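Local coordinates for protein ComZ (Thermus thermophilus, PDB 6QVI) that probably acts as a DNA receptor associated with the pilus tip, taking part in DNA uptake during natural competence, at residues A21-L25 with R122-T126; L135-A141 with I156-V162; D339-C345 with F357-Y361; A396-T400 with N503-L508; G410-D414 with F435-I441. All blocks are in the same frame, centred on the assembly; numbering follows the deposited sequence.

Contact 1: A21-L25 with R122-T126; sequences AEAGL and RVQAT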
# COMPACT_ATOMS: atom_id res chain seq x y z
N ALA A 21 -8.23 39.58 9.40
CA ALA A 21 -8.85 38.38 8.90
C ALA A 21 -7.91 37.59 8.06
O ALA A 21 -7.80 36.40 8.20
CB ALA A 21 -10.08 38.74 8.11
N GLU A 22 -7.20 38.26 7.19
CA GLU A 22 -6.25 37.61 6.29
C GLU A 22 -5.11 36.97 7.07
O GLU A 22 -4.49 36.01 6.60
CB GLU A 22 -5.66 38.63 5.34
CG GLU A 22 -6.39 38.82 4.06
CD GLU A 22 -6.03 37.76 3.05
OE1 GLU A 22 -6.94 37.32 2.31
OE2 GLU A 22 -4.84 37.37 2.99
N ALA A 23 -4.85 37.46 8.28
CA ALA A 23 -3.92 36.77 9.15
C ALA A 23 -4.45 35.40 9.52
O ALA A 23 -3.70 34.41 9.57
CB ALA A 23 -3.64 37.60 10.41
N GLY A 24 -5.75 35.32 9.82
CA GLY A 24 -6.30 34.04 10.22
C GLY A 24 -6.39 33.06 9.07
O GLY A 24 -6.01 31.90 9.20
N LEU A 25 -6.88 33.52 7.93
CA LEU A 25 -7.05 32.64 6.78
C LEU A 25 -5.74 32.03 6.35
O LEU A 25 -5.68 30.83 6.08
CB LEU A 25 -7.65 33.39 5.61
CG LEU A 25 -8.02 32.38 4.54
CD1 LEU A 25 -9.36 31.75 4.85
CD2 LEU A 25 -8.07 33.03 3.18
N ARG A 122 -14.42 39.76 6.93
CA ARG A 122 -14.56 38.31 6.81
C ARG A 122 -13.87 37.88 5.52
O ARG A 122 -14.16 38.43 4.44
CB ARG A 122 -16.05 37.96 6.79
CG ARG A 122 -16.45 36.54 6.97
CD ARG A 122 -17.97 36.53 7.00
NE ARG A 122 -18.50 35.35 6.34
CZ ARG A 122 -18.87 34.26 7.00
NH1 ARG A 122 -18.78 34.22 8.33
NH2 ARG A 122 -19.35 33.22 6.32
N VAL A 123 -12.99 36.89 5.62
CA VAL A 123 -12.39 36.35 4.40
C VAL A 123 -12.51 34.83 4.39
O VAL A 123 -12.44 34.16 5.43
CB VAL A 123 -10.91 36.78 4.24
CG1 VAL A 123 -10.79 38.26 4.44
CG2 VAL A 123 -9.99 36.02 5.14
N GLN A 124 -12.63 34.26 3.21
CA GLN A 124 -12.92 32.84 3.21
C GLN A 124 -12.39 32.21 1.93
O GLN A 124 -12.25 32.90 0.91
CB GLN A 124 -14.42 32.61 3.38
CG GLN A 124 -15.27 32.69 2.17
CD GLN A 124 -16.70 32.23 2.48
OE1 GLN A 124 -17.19 32.43 3.59
NE2 GLN A 124 -17.34 31.57 1.51
N ALA A 125 -12.05 30.92 2.03
CA ALA A 125 -11.58 30.15 0.88
C ALA A 125 -12.17 28.75 0.86
O ALA A 125 -12.29 28.09 1.90
CB ALA A 125 -10.05 30.04 0.85
N THR A 126 -12.51 28.31 -0.35
CA THR A 126 -12.99 26.96 -0.55
C THR A 126 -11.91 26.13 -1.23
O THR A 126 -11.42 26.49 -2.31
CB THR A 126 -14.23 26.94 -1.44
OG1 THR A 126 -15.30 27.60 -0.77
CG2 THR A 126 -14.61 25.48 -1.73
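L25 of the helix 12-40 lies against V123 of the strand 120-130, and its side chain can be followed outward atom by atom. CB comes first, packed 3.6 Å from V123 CG2. CG keeps to the same methyl, and there the chain forks. CD1 runs on to the strand backbone, where it lies 4.0 Å from A125 N and equally near V123 O. CD2 stays beside V123 CG2 and ends 4.3 Å from A125 CB. A first torsion that sets CG opposite the backbone N (chi1 -171°) sends both methyls toward the strand.

A long N-terminal helix laid on an antiparallel sheet is the core of the pilin and pseudopilin fold, and here the short helix segment runs at only 25° to the strand segment, with axes 7.9 Å apart. One turn before L25, A21 sets its CB 3.8 Å from V123 CG1. A methyl suits this place, since A21 CA and V123 CA are just 6.1 Å apart. V123 thus divides its branches, CG1 to A21 and CG2 mainly to L25, as a beta-branched residue on a strand readily can. With an alanine in place of L25, A125 CB would probably lose the leucine methyl beside it and a gap would open beside V123. The end of E22 comes near V123 CG2, but its OE1 is hydrogen-bonded to Y523 OH of strand 517-529.

Contact 2: L135-A141 with I156-V162; sequences LEQAIFA and IRGGVYV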
# COMPACT_ATOMS: atom_id res chain seq x y z
N LEU A 135 -3.23 2.26 -0.54
CA LEU A 135 -4.00 1.09 -0.17
C LEU A 135 -3.19 0.13 0.68
O LEU A 135 -1.99 -0.09 0.44
CB LEU A 135 -4.51 0.38 -1.42
CG LEU A 135 -5.48 1.26 -2.21
CD1 LEU A 135 -6.22 0.45 -3.25
CD2 LEU A 135 -6.48 1.92 -1.22
N GLU A 136 -3.85 -0.41 1.70
CA GLU A 136 -3.19 -1.30 2.66
C GLU A 136 -4.04 -2.55 2.82
O GLU A 136 -5.05 -2.52 3.53
CB GLU A 136 -2.94 -0.62 3.99
CG GLU A 136 -1.91 0.48 3.88
CD GLU A 136 -1.44 0.98 5.22
OE1 GLU A 136 -2.01 0.53 6.24
OE2 GLU A 136 -0.50 1.80 5.25
N GLN A 137 -3.63 -3.63 2.15
CA GLN A 137 -4.39 -4.87 2.22
C GLN A 137 -3.43 -6.05 2.17
O GLN A 137 -2.32 -5.96 1.62
CB GLN A 137 -5.42 -4.91 1.07
CG GLN A 137 -4.75 -4.89 -0.31
CD GLN A 137 -4.38 -3.50 -0.79
OE1 GLN A 137 -5.20 -2.60 -0.81
NE2 GLN A 137 -3.11 -3.31 -1.12
N ALA A 138 -3.86 -7.18 2.73
CA ALA A 138 -3.01 -8.36 2.64
C ALA A 138 -3.04 -8.94 1.25
O ALA A 138 -2.03 -9.50 0.79
CB ALA A 138 -3.43 -9.44 3.64
N ILE A 139 -4.16 -8.84 0.59
CA ILE A 139 -4.29 -9.41 -0.71
C ILE A 139 -5.00 -8.51 -1.64
O ILE A 139 -6.11 -8.18 -1.41
CB ILE A 139 -5.17 -10.63 -0.65
CG1 ILE A 139 -4.46 -11.77 0.02
CG2 ILE A 139 -5.58 -11.08 -2.02
CD1 ILE A 139 -5.33 -12.98 0.10
N PHE A 140 -4.36 -8.16 -2.73
CA PHE A 140 -4.99 -7.35 -3.71
C PHE A 140 -5.21 -8.27 -4.85
O PHE A 140 -4.28 -8.78 -5.36
CB PHE A 140 -4.06 -6.25 -4.10
CG PHE A 140 -4.64 -5.30 -5.06
CD1 PHE A 140 -5.00 -4.07 -4.67
CD2 PHE A 140 -4.83 -5.66 -6.34
CE1 PHE A 140 -5.54 -3.19 -5.54
CE2 PHE A 140 -5.37 -4.79 -7.23
CZ PHE A 140 -5.73 -3.55 -6.83
N ALA A 141 -6.44 -8.49 -5.26
CA ALA A 141 -6.70 -9.41 -6.33
C ALA A 141 -7.07 -8.74 -7.60
O ALA A 141 -7.69 -7.73 -7.59
CB ALA A 141 -7.78 -10.37 -5.95
N ILE A 156 -7.01 -14.32 6.42
CA ILE A 156 -6.30 -13.15 5.93
C ILE A 156 -6.31 -12.11 7.04
O ILE A 156 -7.37 -11.57 7.39
CB ILE A 156 -6.93 -12.55 4.66
CG1 ILE A 156 -6.97 -13.52 3.49
CG2 ILE A 156 -6.27 -11.23 4.26
CD1 ILE A 156 -8.39 -14.00 3.19
N ARG A 157 -5.13 -11.80 7.59
CA ARG A 157 -5.07 -10.77 8.62
C ARG A 157 -4.67 -9.49 7.89
O ARG A 157 -3.49 -9.19 7.68
CB ARG A 157 -4.12 -11.20 9.73
CG ARG A 157 -4.30 -12.67 9.94
CD ARG A 157 -3.84 -13.18 11.27
NE ARG A 157 -4.82 -12.77 12.26
CZ ARG A 157 -5.17 -13.54 13.28
NH1 ARG A 157 -4.62 -14.73 13.42
NH2 ARG A 157 -6.08 -13.10 14.14
N GLY A 158 -5.69 -8.72 7.50
CA GLY A 158 -5.51 -7.53 6.70
C GLY A 158 -6.60 -7.37 5.66
O GLY A 158 -7.52 -8.20 5.58
N GLY A 159 -6.55 -6.32 4.85
CA GLY A 159 -7.62 -6.11 3.90
C GLY A 159 -7.49 -7.02 2.71
O GLY A 159 -6.44 -7.63 2.49
N VAL A 160 -8.55 -7.10 1.94
CA VAL A 160 -8.54 -7.80 0.69
C VAL A 160 -9.28 -6.93 -0.31
O VAL A 160 -10.41 -6.64 -0.12
CB VAL A 160 -9.10 -9.23 0.69
CG1 VAL A 160 -9.26 -9.81 2.06
CG2 VAL A 160 -10.37 -9.34 -0.08
N TYR A 161 -8.61 -6.50 -1.36
CA TYR A 161 -9.17 -5.66 -2.39
C TYR A 161 -9.28 -6.50 -3.62
O TYR A 161 -8.37 -7.19 -3.95
CB TYR A 161 -8.22 -4.50 -2.64
CG TYR A 161 -8.64 -3.44 -3.64
CD1 TYR A 161 -8.85 -3.73 -4.94
CD2 TYR A 161 -8.75 -2.13 -3.26
CE1 TYR A 161 -9.20 -2.76 -5.84
CE2 TYR A 161 -9.10 -1.16 -4.15
CZ TYR A 161 -9.33 -1.49 -5.44
OH TYR A 161 -9.67 -0.55 -6.34
N VAL A 162 -10.41 -6.49 -4.28
CA VAL A 162 -10.56 -7.26 -5.47
C VAL A 162 -11.05 -6.31 -6.53
O VAL A 162 -11.91 -5.53 -6.25
CB VAL A 162 -11.60 -8.33 -5.27
CG1 VAL A 162 -11.82 -9.08 -6.55
CG2 VAL A 162 -11.17 -9.27 -4.19
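I139-A141 and V160-V162 pair as short parallel strands, stacked one on the other as successive coils of the beta-solenoid domain. Y161 N gives its hydrogen to I139 O in the plane of that carbonyl, and A141 N binds Y161 O over 2.7 Å in a nearly straight bond. I139 N donates to G159 O at 3.2 Å, an oxygen that A138 N also reaches in a weak bond.

The rings of F140 and Y161, equivalent positions on the two strands, form an offset stack with centroids 4.5 Å apart and planes at 11°. Each CG stands anti to its own backbone N (chi1 -176° in both), and this shared torsion points the rings the same way and brings F140 CE1 over one face of the tyrosine. L135 CD1 approaches Y161 CE2 obliquely. On the other face of the strands A141 CB meets V162 CG2 at 4.0 Å, and nearby the I139 and I156 side chains cross at about a right angle, CD1 of the first meeting CG1 of the second. G158 has backbone angles that call for glycine, and a CB there would crowd A138 CB.

Strand 139-141 is paired on its other edge with strand 469-472, while strand 160-162 passes the parallel stacking on to strand 212-214.

Contact 3: D339-C345 with F357-Y361; sequences DTQSVDC and FRYTY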
# COMPACT_ATOMS: atom_id res chain seq x y z
N ASP A 339 19.18 -23.89 -4.23
CA ASP A 339 19.50 -25.22 -3.65
C ASP A 339 20.91 -25.28 -3.06
O ASP A 339 21.32 -24.36 -2.33
CB ASP A 339 19.22 -26.29 -4.70
CG ASP A 339 18.83 -27.63 -4.08
OD1 ASP A 339 18.92 -27.76 -2.84
OD2 ASP A 339 18.39 -28.53 -4.83
N THR A 340 21.69 -26.33 -3.33
CA THR A 340 22.91 -26.69 -2.60
C THR A 340 24.24 -26.23 -3.22
O THR A 340 25.30 -26.64 -2.72
CB THR A 340 22.94 -28.21 -2.39
OG1 THR A 340 24.12 -28.58 -1.67
CG2 THR A 340 22.88 -28.93 -3.72
N GLN A 341 24.26 -25.51 -4.33
CA GLN A 341 25.55 -25.00 -4.81
C GLN A 341 25.53 -23.49 -4.91
O GLN A 341 24.67 -22.91 -5.57
CB GLN A 341 25.98 -25.64 -6.12
CG GLN A 341 27.36 -25.09 -6.48
CD GLN A 341 28.50 -25.75 -5.67
OE1 GLN A 341 28.46 -26.92 -5.29
NE2 GLN A 341 29.53 -24.93 -5.38
N SER A 342 26.50 -22.86 -4.24
CA SER A 342 26.58 -21.41 -4.18
C SER A 342 26.73 -20.78 -5.55
O SER A 342 27.42 -21.30 -6.44
CB SER A 342 27.75 -20.96 -3.29
OG SER A 342 27.57 -21.38 -1.95
N VAL A 343 26.09 -19.63 -5.71
CA VAL A 343 26.10 -18.89 -6.96
C VAL A 343 26.38 -17.44 -6.63
O VAL A 343 25.71 -16.86 -5.77
CB VAL A 343 24.76 -19.05 -7.70
CG1 VAL A 343 24.72 -18.17 -8.93
CG2 VAL A 343 24.52 -20.51 -8.05
N ASP A 344 27.36 -16.85 -7.31
CA ASP A 344 27.79 -15.48 -7.04
C ASP A 344 27.46 -14.65 -8.28
O ASP A 344 28.22 -14.62 -9.25
CB ASP A 344 29.28 -15.44 -6.70
CG ASP A 344 29.75 -14.05 -6.26
OD1 ASP A 344 29.00 -13.06 -6.41
OD2 ASP A 344 30.90 -13.93 -5.78
N CYS A 345 26.33 -13.95 -8.26
CA CYS A 345 25.99 -13.02 -9.33
C CYS A 345 26.28 -11.58 -8.94
O CYS A 345 25.47 -10.70 -9.25
CB CYS A 345 24.54 -13.15 -9.75
SG CYS A 345 24.23 -14.60 -10.73
N PHE A 357 23.31 -10.25 -7.09
CA PHE A 357 22.92 -11.07 -5.96
C PHE A 357 23.97 -12.15 -5.75
O PHE A 357 24.70 -12.52 -6.67
CB PHE A 357 21.52 -11.72 -6.13
CG PHE A 357 21.49 -12.87 -7.11
CD1 PHE A 357 21.79 -14.16 -6.70
CD2 PHE A 357 21.10 -12.66 -8.42
CE1 PHE A 357 21.75 -15.22 -7.61
CE2 PHE A 357 21.06 -13.73 -9.33
CZ PHE A 357 21.38 -15.01 -8.92
N ARG A 358 24.01 -12.67 -4.53
CA ARG A 358 24.98 -13.69 -4.17
C ARG A 358 24.29 -14.68 -3.25
O ARG A 358 23.54 -14.27 -2.36
CB ARG A 358 26.19 -13.06 -3.48
CG ARG A 358 27.23 -14.06 -3.10
CD ARG A 358 28.59 -13.43 -3.22
NE ARG A 358 28.64 -12.17 -2.50
CZ ARG A 358 29.08 -12.05 -1.26
NH1 ARG A 358 29.52 -13.13 -0.62
NH2 ARG A 358 29.09 -10.87 -0.67
N TYR A 359 24.47 -15.97 -3.50
CA TYR A 359 23.77 -17.01 -2.75
C TYR A 359 24.77 -18.00 -2.15
O TYR A 359 25.28 -18.88 -2.86
CB TYR A 359 22.76 -17.73 -3.63
CG TYR A 359 22.12 -18.96 -2.99
CD1 TYR A 359 21.76 -18.97 -1.64
CD2 TYR A 359 22.03 -20.15 -3.70
CE1 TYR A 359 21.20 -20.12 -1.06
CE2 TYR A 359 21.52 -21.30 -3.13
CZ TYR A 359 21.07 -21.29 -1.82
OH TYR A 359 20.54 -22.45 -1.27
N THR A 360 25.09 -17.85 -0.87
CA THR A 360 25.99 -18.78 -0.20
C THR A 360 25.21 -19.98 0.32
O THR A 360 23.99 -19.91 0.56
CB THR A 360 26.75 -18.09 0.93
OG1 THR A 360 27.10 -16.76 0.54
CG2 THR A 360 28.00 -18.83 1.22
N TYR A 361 25.92 -21.09 0.53
CA TYR A 361 25.37 -22.30 1.13
C TYR A 361 26.23 -22.68 2.34
O TYR A 361 27.46 -22.69 2.27
CB TYR A 361 25.33 -23.45 0.10
CG TYR A 361 25.08 -24.84 0.67
CD1 TYR A 361 24.36 -25.03 1.86
CD2 TYR A 361 25.67 -25.95 0.09
CE1 TYR A 361 24.17 -26.28 2.40
CE2 TYR A 361 25.48 -27.22 0.63
CZ TYR A 361 24.73 -27.36 1.79
OH TYR A 361 24.52 -28.59 2.36
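The half-cystine C345 sits on an aromatic ring: its CB lies over one face of F357, 3.6 Å from the centroid and 15° off the normal, a CH-pi contact. SG, disulfide-bonded to C327, comes to the same ring obliquely, 4.0 Å from the centroid. F357 puts its CG between its backbone N and carbonyl carbon (chi1 74°), and this swings the ring beneath the cysteine; V343 CG1 also approaches it. With an alanine in place of F357, C345 CB and SG would probably lose the ring they rest on, and a gap would open next to V343.

Two backbone bonds join V343 and Y359: Y359 N to V343 O is 2.7 Å, and V343 N to Y359 O is 3.1 Å. At C345 and F357 the pairing is less regular: F357 N meets C345 O from above the carbonyl plane, and C345 N to F357 O is weak. On the other face D344 and R358 lie side by side, D344 OD1 resting 3.2 Å from the aliphatic R358 CD. Their charged atoms stay beyond a salt bridge, and D344 OD1 instead bonds T346 OG1. Just before strand 343-348, S342 OG accepts a weak bond from Y361 N, which follows strand 357-360.

This antiparallel pair belongs to a mixed sheet in which strand 357-360 lies between 343-348 and 366-371, and the C345-C327 disulfide ties it to the short helix 325-329.

Contact 4: A396-T400 with N503-L508; sequences AKSAT and NRPALL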
# COMPACT_ATOMS: atom_id res chain seq x y z
N ALA A 396 19.13 2.51 1.66
CA ALA A 396 18.00 1.72 2.14
C ALA A 396 18.31 0.23 2.11
O ALA A 396 19.11 -0.24 1.29
CB ALA A 396 16.75 2.02 1.31
N LYS A 397 17.67 -0.50 3.01
CA LYS A 397 17.85 -1.95 3.12
C LYS A 397 16.69 -2.71 2.47
O LYS A 397 15.99 -3.51 3.09
CB LYS A 397 18.01 -2.34 4.59
CG LYS A 397 19.14 -1.61 5.31
CD LYS A 397 19.47 -2.29 6.64
CE LYS A 397 20.44 -1.48 7.49
NZ LYS A 397 20.50 -1.99 8.89
N SER A 398 16.53 -2.50 1.17
CA SER A 398 15.45 -3.13 0.44
C SER A 398 15.96 -3.44 -0.95
O SER A 398 16.99 -2.91 -1.39
CB SER A 398 14.18 -2.25 0.41
OG SER A 398 14.32 -1.12 -0.42
N ALA A 399 15.27 -4.33 -1.63
CA ALA A 399 15.69 -4.69 -2.97
C ALA A 399 14.57 -5.50 -3.60
O ALA A 399 13.60 -5.87 -2.94
CB ALA A 399 17.01 -5.46 -2.95
N THR A 400 14.74 -5.81 -4.89
CA THR A 400 13.74 -6.56 -5.63
C THR A 400 14.41 -7.61 -6.49
O THR A 400 15.51 -7.38 -7.02
CB THR A 400 12.91 -5.64 -6.53
OG1 THR A 400 12.53 -4.47 -5.80
CG2 THR A 400 11.67 -6.34 -7.03
N ASN A 503 12.29 2.77 2.64
CA ASN A 503 12.77 1.41 2.89
C ASN A 503 11.71 0.37 2.48
O ASN A 503 11.56 -0.68 3.10
CB ASN A 503 13.19 1.26 4.36
CG ASN A 503 13.89 -0.04 4.65
OD1 ASN A 503 14.01 -0.91 3.79
ND2 ASN A 503 14.35 -0.19 5.88
N ARG A 504 10.96 0.68 1.43
CA ARG A 504 10.01 -0.16 0.70
C ARG A 504 10.59 -0.49 -0.66
O ARG A 504 11.05 0.45 -1.34
CB ARG A 504 8.70 0.59 0.53
CG ARG A 504 7.70 0.03 -0.42
CD ARG A 504 6.29 0.23 0.10
NE ARG A 504 5.33 0.06 -0.99
CZ ARG A 504 4.82 -1.10 -1.38
NH1 ARG A 504 5.17 -2.25 -0.79
NH2 ARG A 504 3.96 -1.13 -2.39
N PRO A 505 10.56 -1.75 -1.14
CA PRO A 505 11.19 -2.03 -2.44
C PRO A 505 10.66 -1.11 -3.53
O PRO A 505 9.48 -1.18 -3.91
CB PRO A 505 10.81 -3.49 -2.70
CG PRO A 505 10.65 -4.08 -1.35
CD PRO A 505 10.09 -2.98 -0.48
N ALA A 506 11.55 -0.24 -4.02
CA ALA A 506 11.18 0.79 -4.99
C ALA A 506 10.47 0.19 -6.21
O ALA A 506 9.58 0.83 -6.80
CB ALA A 506 12.41 1.58 -5.43
N LEU A 507 10.86 -1.03 -6.65
CA LEU A 507 10.30 -1.43 -7.93
C LEU A 507 9.01 -2.24 -7.79
O LEU A 507 8.49 -2.76 -8.79
CB LEU A 507 11.34 -2.17 -8.77
CG LEU A 507 12.64 -1.41 -9.06
CD1 LEU A 507 13.59 -2.41 -9.77
CD2 LEU A 507 12.51 -0.08 -9.81
N LEU A 508 8.41 -2.21 -6.64
CA LEU A 508 7.10 -2.79 -6.41
C LEU A 508 6.02 -1.73 -6.65
O LEU A 508 6.31 -0.54 -6.72
CB LEU A 508 7.02 -3.29 -4.96
CG LEU A 508 7.42 -4.71 -4.62
CD1 LEU A 508 6.27 -5.68 -4.88
CD2 LEU A 508 8.63 -5.10 -5.42
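A type I beta turn, P505 to L508, lies with N503 against the start of strand 398-406 in the beta-solenoid domain. The turn belongs to the long segment that leaves strand 491-496 and returns the chain to strand 517-529 of the pseudopilin-like sheet. P505 opens the turn, where its carbonyl is what the closing bond needs: L508 N donates to P505 O at 3.1 Å.

No hydrogen bond crosses between the two segments; the fit is one of shape. P505 CB sits 3.7 Å from A399 O and just as near T400 OG1, the proline and threonine side chains meeting at about a right angle. N503 adopts left-handed backbone angles (phi 65°, psi 34°), which asparagine tolerates better than most residues. Its OD1 lies 3.6 Å from S398 CB; it is also near K397 O, but both oxygens are acceptors and make no hydrogen bond. The ND2 of N503 is held by N430 O.

The two branches of T400 have different partners: OG1 is hydrogen-bonded to D373 OD1 and comes near L507 CB, whose side chain reaches on to helix 294-301. CG2, set anti to the backbone N (OG1 at chi1 -45°), comes to 3.7 Å from L508 CD2.

Contact 5: G410-D414 with F435-I441; sequences GGNLD and FVAEGDI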
# COMPACT_ATOMS: atom_id res chain seq x y z
N GLY A 410 9.51 -18.19 -19.09
CA GLY A 410 10.05 -17.66 -17.86
C GLY A 410 9.00 -16.98 -17.03
O GLY A 410 7.79 -17.07 -17.29
N GLY A 411 9.48 -16.27 -16.03
CA GLY A 411 8.64 -15.41 -15.22
C GLY A 411 8.01 -16.05 -14.00
O GLY A 411 7.24 -15.38 -13.29
N ASN A 412 8.30 -17.32 -13.72
CA ASN A 412 7.69 -17.99 -12.58
C ASN A 412 8.68 -18.11 -11.43
O ASN A 412 9.90 -18.10 -11.62
CB ASN A 412 7.17 -19.38 -12.96
CG ASN A 412 6.17 -19.32 -14.08
OD1 ASN A 412 4.99 -18.98 -13.88
ND2 ASN A 412 6.63 -19.62 -15.29
N LEU A 413 8.13 -18.23 -10.22
CA LEU A 413 8.91 -18.22 -8.99
C LEU A 413 8.38 -19.31 -8.07
O LEU A 413 7.16 -19.49 -7.94
CB LEU A 413 8.77 -16.86 -8.28
CG LEU A 413 9.40 -16.71 -6.88
CD1 LEU A 413 10.87 -17.21 -6.84
CD2 LEU A 413 9.24 -15.30 -6.24
N ASP A 414 9.30 -20.04 -7.44
CA ASP A 414 8.97 -21.11 -6.50
C ASP A 414 9.81 -20.89 -5.24
O ASP A 414 11.04 -20.79 -5.33
CB ASP A 414 9.21 -22.49 -7.11
CG ASP A 414 8.03 -22.97 -8.00
OD1 ASP A 414 7.42 -22.14 -8.70
OD2 ASP A 414 7.70 -24.19 -7.98
N PHE A 435 9.41 -9.44 -4.40
CA PHE A 435 9.44 -10.37 -5.52
C PHE A 435 8.39 -9.98 -6.53
O PHE A 435 7.19 -9.94 -6.21
CB PHE A 435 9.23 -11.80 -5.03
CG PHE A 435 10.38 -12.31 -4.24
CD1 PHE A 435 11.39 -13.04 -4.86
CD2 PHE A 435 10.50 -12.02 -2.88
CE1 PHE A 435 12.47 -13.49 -4.14
CE2 PHE A 435 11.58 -12.47 -2.16
CZ PHE A 435 12.57 -13.21 -2.80
N VAL A 436 8.82 -9.73 -7.76
CA VAL A 436 7.92 -9.51 -8.88
C VAL A 436 8.04 -10.73 -9.76
O VAL A 436 9.15 -11.10 -10.17
CB VAL A 436 8.26 -8.21 -9.64
CG1 VAL A 436 7.32 -8.01 -10.83
CG2 VAL A 436 8.17 -7.02 -8.70
N ALA A 437 6.92 -11.40 -10.00
CA ALA A 437 6.87 -12.52 -10.93
C ALA A 437 5.77 -12.26 -11.94
O ALA A 437 4.59 -12.18 -11.57
CB ALA A 437 6.62 -13.84 -10.18
N GLU A 438 6.13 -12.17 -13.22
CA GLU A 438 5.12 -11.91 -14.23
C GLU A 438 4.22 -13.12 -14.41
O GLU A 438 3.07 -12.98 -14.86
CB GLU A 438 5.79 -11.51 -15.56
CG GLU A 438 4.84 -11.44 -16.76
CD GLU A 438 5.46 -10.77 -18.02
OE1 GLU A 438 4.68 -10.44 -18.96
OE2 GLU A 438 6.70 -10.58 -18.09
N GLY A 439 4.70 -14.30 -14.03
CA GLY A 439 3.91 -15.50 -14.17
C GLY A 439 3.30 -15.85 -12.83
O GLY A 439 2.62 -15.01 -12.21
N ASP A 440 3.51 -17.08 -12.38
CA ASP A 440 2.93 -17.61 -11.15
C ASP A 440 3.94 -17.66 -10.01
O ASP A 440 5.16 -17.72 -10.22
CB ASP A 440 2.38 -19.01 -11.39
CG ASP A 440 1.21 -19.02 -12.35
OD1 ASP A 440 0.80 -17.94 -12.84
OD2 ASP A 440 0.70 -20.14 -12.63
N ILE A 441 3.42 -17.69 -8.79
CA ILE A 441 4.22 -17.89 -7.58
C ILE A 441 3.63 -19.06 -6.80
O ILE A 441 2.44 -19.06 -6.47
CB ILE A 441 4.28 -16.66 -6.67
CG1 ILE A 441 5.07 -15.55 -7.32
CG2 ILE A 441 4.91 -17.03 -5.31
CD1 ILE A 441 5.45 -14.54 -6.35
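L413 and F435 cross at about a right angle, the leucine directing CD2 to F435 CD1, 3.4 Å away and oblique to the ring. L413 holds CG anti to its backbone N (chi1 174°), and that places the branch between two neighbours: the same CD2 lies 3.9 Å from I441 CD1. Its CB rests near A437 CB. A branched apolar side chain suits this place, where F435 and A437 of one strand and I441 of the next converge on it.

N412 and D440 behave quite differently. They lie side by side and point the same way, with the amide and carboxylate planes 80° apart, and no bond joins the two groups. The amide oxygen instead takes the backbone: D440 N to N412 OD1 is 2.8 Å and nearly straight (171°), though tilted out of the amide's carbonyl plane. The carboxylate of D440 is engaged elsewhere, with T457 N and R459.

Backbone bonds complete the join. L413 N binds D440 O at 3.0 Å, and G439 N reaches G411 O from above its carbonyl plane. G411 has backbone angles that call for glycine, and G439 faces N412 where a CB would clash. L413 pairs in parallel with I441 just after the chain turns through E438-D440, an arrangement consistent with a corner between two faces of the beta-solenoid, with the leucine packed between the strands on both sides of the bend.

How the contacts relate
Contact 1 stands apart in the pseudopilin-like domain, its centre about 42 Å from that of contact 2 and about 64 Å from that of contact 3, which lies on the opposite side of the chain's centre. The chain passes from strand 120-130 of contact 1 to strand 139-141 of contact 2, entering the solenoid. Contacts 4 and 5 touch: V436 CG2 lies 3.8 Å from L508 CD2 and 3.9 Å from T400 CG2, so the loop of contact 4 packs on the strand used by contact 5. Contact 5 is nested in the sequence that contact 4 closes. Contact 3 lies nearby, its nearest atoms about 7 Å from contact 4 and 9 Å from contact 5.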